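Side-chain contact in MdbA protein (Corynebacterium diphtheriae, PDB 5C00), which probably catalyses disulfide bond formation in exported proteins as a thiol-disulfide oxidoreductase of the DsbA family: residues V22-S27 with I33-V38. Numbering follows the deposited sequence.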
ATOM      1  N   VAL A  22     -13.250   3.023   7.315  1.00 21.94           N
ATOM      2  CA  VAL A  22     -13.181   1.654   6.773  1.00 24.05           C
ATOM      3  C   VAL A  22     -13.405   0.732   7.941  1.00 24.17           C
ATOM      4  O   VAL A  22     -13.074   1.083   9.065  1.00 24.75           O
ATOM      5  CB  VAL A  22     -11.816   1.339   6.129  1.00 25.73           C
ATOM      6  CG1 VAL A  22     -11.589   2.217   4.894  1.00 27.64           C
ATOM      7  CG2 VAL A  22     -10.681   1.499   7.138  1.00 27.79           C
ATOM      8  N   SER A  23     -14.033  -0.403   7.696  1.00 23.53           N
ATOM      9  CA  SER A  23     -14.343  -1.302   8.796  1.00 23.70           C
ATOM     10  C   SER A  23     -13.489  -2.567   8.785  1.00 23.81           C
ATOM     11  O   SER A  23     -13.716  -3.457   9.615  1.00 25.88           O
ATOM     12  CB  SER A  23     -15.791  -1.690   8.744  1.00 25.07           C
ATOM     13  OG  SER A  23     -16.082  -2.284   7.483  1.00 26.05           O
ATOM     14  N   PHE A  24     -12.536  -2.675   7.866  1.00 20.96           N
ATOM     15  CA  PHE A  24     -11.680  -3.849   7.785  1.00 21.41           C
ATOM     16  C   PHE A  24     -10.531  -3.732   8.759  1.00 21.54           C
ATOM     17  O   PHE A  24     -10.289  -2.664   9.328  1.00 20.71           O
ATOM     18  CB  PHE A  24     -11.210  -4.127   6.339  1.00 20.91           C
ATOM     19  CG  PHE A  24     -10.508  -2.981   5.661  1.00 20.96           C
ATOM     20  CD1 PHE A  24      -9.220  -2.611   6.031  1.00 22.39           C
ATOM     21  CD2 PHE A  24     -11.124  -2.261   4.648  1.00 21.78           C
ATOM     22  CE1 PHE A  24      -8.556  -1.559   5.395  1.00 22.61           C
ATOM     23  CE2 PHE A  24     -10.453  -1.218   4.009  1.00 22.05           C
ATOM     24  CZ  PHE A  24      -9.185  -0.862   4.394  1.00 21.79           C
ATOM     25  N   THR A  25      -9.810  -4.825   8.949  1.00 21.77           N
ATOM     26  CA  THR A  25      -8.585  -4.802   9.747  1.00 21.61           C
ATOM     27  C   THR A  25      -7.435  -5.307   8.848  1.00 21.88           C
ATOM     28  O   THR A  25      -7.558  -5.413   7.592  1.00 19.42           O
ATOM     29  CB  THR A  25      -8.767  -5.637  11.065  1.00 22.84           C
ATOM     30  OG1 THR A  25      -7.618  -5.521  11.911  1.00 24.05           O
ATOM     31  CG2 THR A  25      -8.995  -7.067  10.752  1.00 22.48           C
ATOM     32  N   GLY A  26      -6.304  -5.630   9.451  1.00 22.47           N
ATOM     33  CA  GLY A  26      -5.170  -6.038   8.648  1.00 22.23           C
ATOM     34  C   GLY A  26      -4.104  -6.739   9.449  1.00 24.01           C
ATOM     35  O   GLY A  26      -4.207  -6.835  10.658  1.00 21.65           O
ATOM     36  N   SER A  27      -3.060  -7.176   8.765  1.00 23.03           N
ATOM     37  CA  SER A  27      -1.863  -7.718   9.438  1.00 23.83           C
ATOM     38  C   SER A  27      -0.673  -7.495   8.551  1.00 23.60           C
ATOM     39  O   SER A  27      -0.863  -7.095   7.391  1.00 23.41           O
ATOM     40  CB  SER A  27      -2.053  -9.197   9.796  1.00 25.26           C
ATOM     41  OG  SER A  27      -2.242 -10.007   8.640  1.00 27.32           O
ATOM     42  N   ILE A  33       1.154  -6.558   3.210  1.00 21.15           N
ATOM     43  CA  ILE A  33       0.258  -5.887   4.086  1.00 20.13           C
ATOM     44  C   ILE A  33      -1.096  -6.454   3.724  1.00 20.72           C
ATOM     45  O   ILE A  33      -1.608  -6.223   2.631  1.00 20.07           O
ATOM     46  CB  ILE A  33       0.322  -4.358   3.934  1.00 19.61           C
ATOM     47  CG1 ILE A  33       1.695  -3.836   4.355  1.00 19.99           C
ATOM     48  CG2 ILE A  33      -0.790  -3.714   4.755  1.00 19.15           C
ATOM     49  CD1 ILE A  33       2.087  -2.498   3.762  1.00 21.16           C
ATOM     50  N   VAL A  34      -1.676  -7.183   4.661  1.00 19.61           N
ATOM     51  CA  VAL A  34      -2.882  -7.926   4.404  1.00 21.07           C
ATOM     52  C   VAL A  34      -4.123  -7.187   4.911  1.00 21.52           C
ATOM     53  O   VAL A  34      -4.171  -6.793   6.067  1.00 24.64           O
ATOM     54  CB  VAL A  34      -2.791  -9.340   5.045  1.00 23.47           C
ATOM     55  CG1 VAL A  34      -3.939 -10.210   4.545  1.00 23.79           C
ATOM     56  CG2 VAL A  34      -1.478 -10.014   4.686  1.00 23.54           C
ATOM     57  N   LEU A  35      -5.094  -6.931   4.028  1.00 19.87           N
ATOM     58  CA  LEU A  35      -6.347  -6.287   4.433  1.00 19.43           C
ATOM     59  C   LEU A  35      -7.455  -7.309   4.390  1.00 19.72           C
ATOM     60  O   LEU A  35      -7.583  -8.030   3.416  1.00 21.92           O
ATOM     61  CB  LEU A  35      -6.674  -5.115   3.519  1.00 19.02           C
ATOM     62  CG  LEU A  35      -5.552  -4.104   3.410  1.00 18.57           C
ATOM     63  CD1 LEU A  35      -6.031  -2.997   2.493  1.00 19.53           C
ATOM     64  CD2 LEU A  35      -5.183  -3.531   4.754  1.00 19.37           C
ATOM     65  N   LYS A  36      -8.224  -7.388   5.454  1.00 20.31           N
ATOM     66  CA  LYS A  36      -9.228  -8.425   5.624  1.00 21.71           C
ATOM     67  C   LYS A  36     -10.295  -7.995   6.591  1.00 21.85           C
ATOM     68  O   LYS A  36     -10.038  -7.230   7.497  1.00 22.78           O
ATOM     69  CB  LYS A  36      -8.542  -9.680   6.159  1.00 24.63           C
ATOM     70  CG  LYS A  36      -7.671  -9.373   7.359  1.00 27.25           C
ATOM     71  CD  LYS A  36      -6.764 -10.554   7.739  1.00 31.83           C
ATOM     72  CE  LYS A  36      -5.390 -10.054   8.177  1.00 33.79           C
ATOM     73  NZ  LYS A  36      -4.613 -11.105   8.944  1.00 38.25           N
ATOM     74  N   ALA A  37     -11.503  -8.500   6.405  1.00 21.86           N
ATOM     75  CA  ALA A  37     -12.539  -8.337   7.375  1.00 22.46           C
ATOM     76  C   ALA A  37     -12.182  -9.077   8.674  1.00 23.42           C
ATOM     77  O   ALA A  37     -11.503 -10.091   8.640  1.00 24.43           O
ATOM     78  CB  ALA A  37     -13.839  -8.855   6.829  1.00 23.30           C
ATOM     79  N   VAL A  38     -12.706  -8.562   9.774  1.00 24.68           N
ATOM     80  CA  VAL A  38     -12.628  -9.236  11.100  1.00 28.76           C
ATOM     81  C   VAL A  38     -13.085 -10.696  11.011  1.00 31.47           C
ATOM     82  O   VAL A  38     -12.393 -11.611  11.507  1.00 31.29           O
ATOM     83  CB  VAL A  38     -13.404  -8.430  12.165  1.00 28.85           C
ATOM     84  CG1 VAL A  38     -13.542  -9.197  13.483  1.00 31.52           C
ATOM     85  CG2 VAL A  38     -12.678  -7.139  12.423  1.00 30.28           C
TER
HETATM   86  O   HOH W   1     -14.174  -6.175   9.427  1.00 27.46           O
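Lys36 and Ser27 both turn their first side-chain bond into the space between backbone N and carbonyl carbon (chi1 50° and 62°), and a bend at chi3 then carries the lysine chain past Gly26 to the serine. Its ammonium NZ donates to Ser27 OG at 2.6 Å, joining the two strands diagonally on the face that also carries Thr25 and Val34. Ser27 suits the place: its short hydroxyl accepts a hydrogen bond from the lysine ammonium and is also hydrogen-bonded to Thr29 OG1, while the long methylene chain of Lys36 covers the backbone of Gly26, CE lying 3.8 Å from its carbonyl C. Branched Val34 packs between Ser27 and strand 78-85, and Thr25 turns its methyl CG2 to Val38 CG2.

Beneath these side chains runs an antiparallel ladder. Thr25 N donates to Lys36 O (2.8 Å), and Lys36 N returns a bond to Thr25 O that is nearly straight at hydrogen, 170°, although the donor stands above the carbonyl plane. Val34 N reaches Ser27 O at 2.8 Å. Between these two hydrogen-bonded pairs, Gly26 CA and Leu35 CA stand 4.4 Å apart as a non-hydrogen-bonded pair; glycine adds no side chain to the face that bears Leu35.

On that opposite face the Phe24 ring meets Leu35 obliquely, CE1 to CD2 4.0 Å; both offer apolar surface, Phe24 to helix 56-74 and Leu35 to Leu82. Separately, a water links Ser23 O to Val38 N.

The whole is a two-stranded antiparallel beta hairpin, mixed on the face of Thr25, Ser27, Val34 and Lys36, apolar around Leu35, at the edge of the central sheet of a thioredoxin-like, DsbA-family fold.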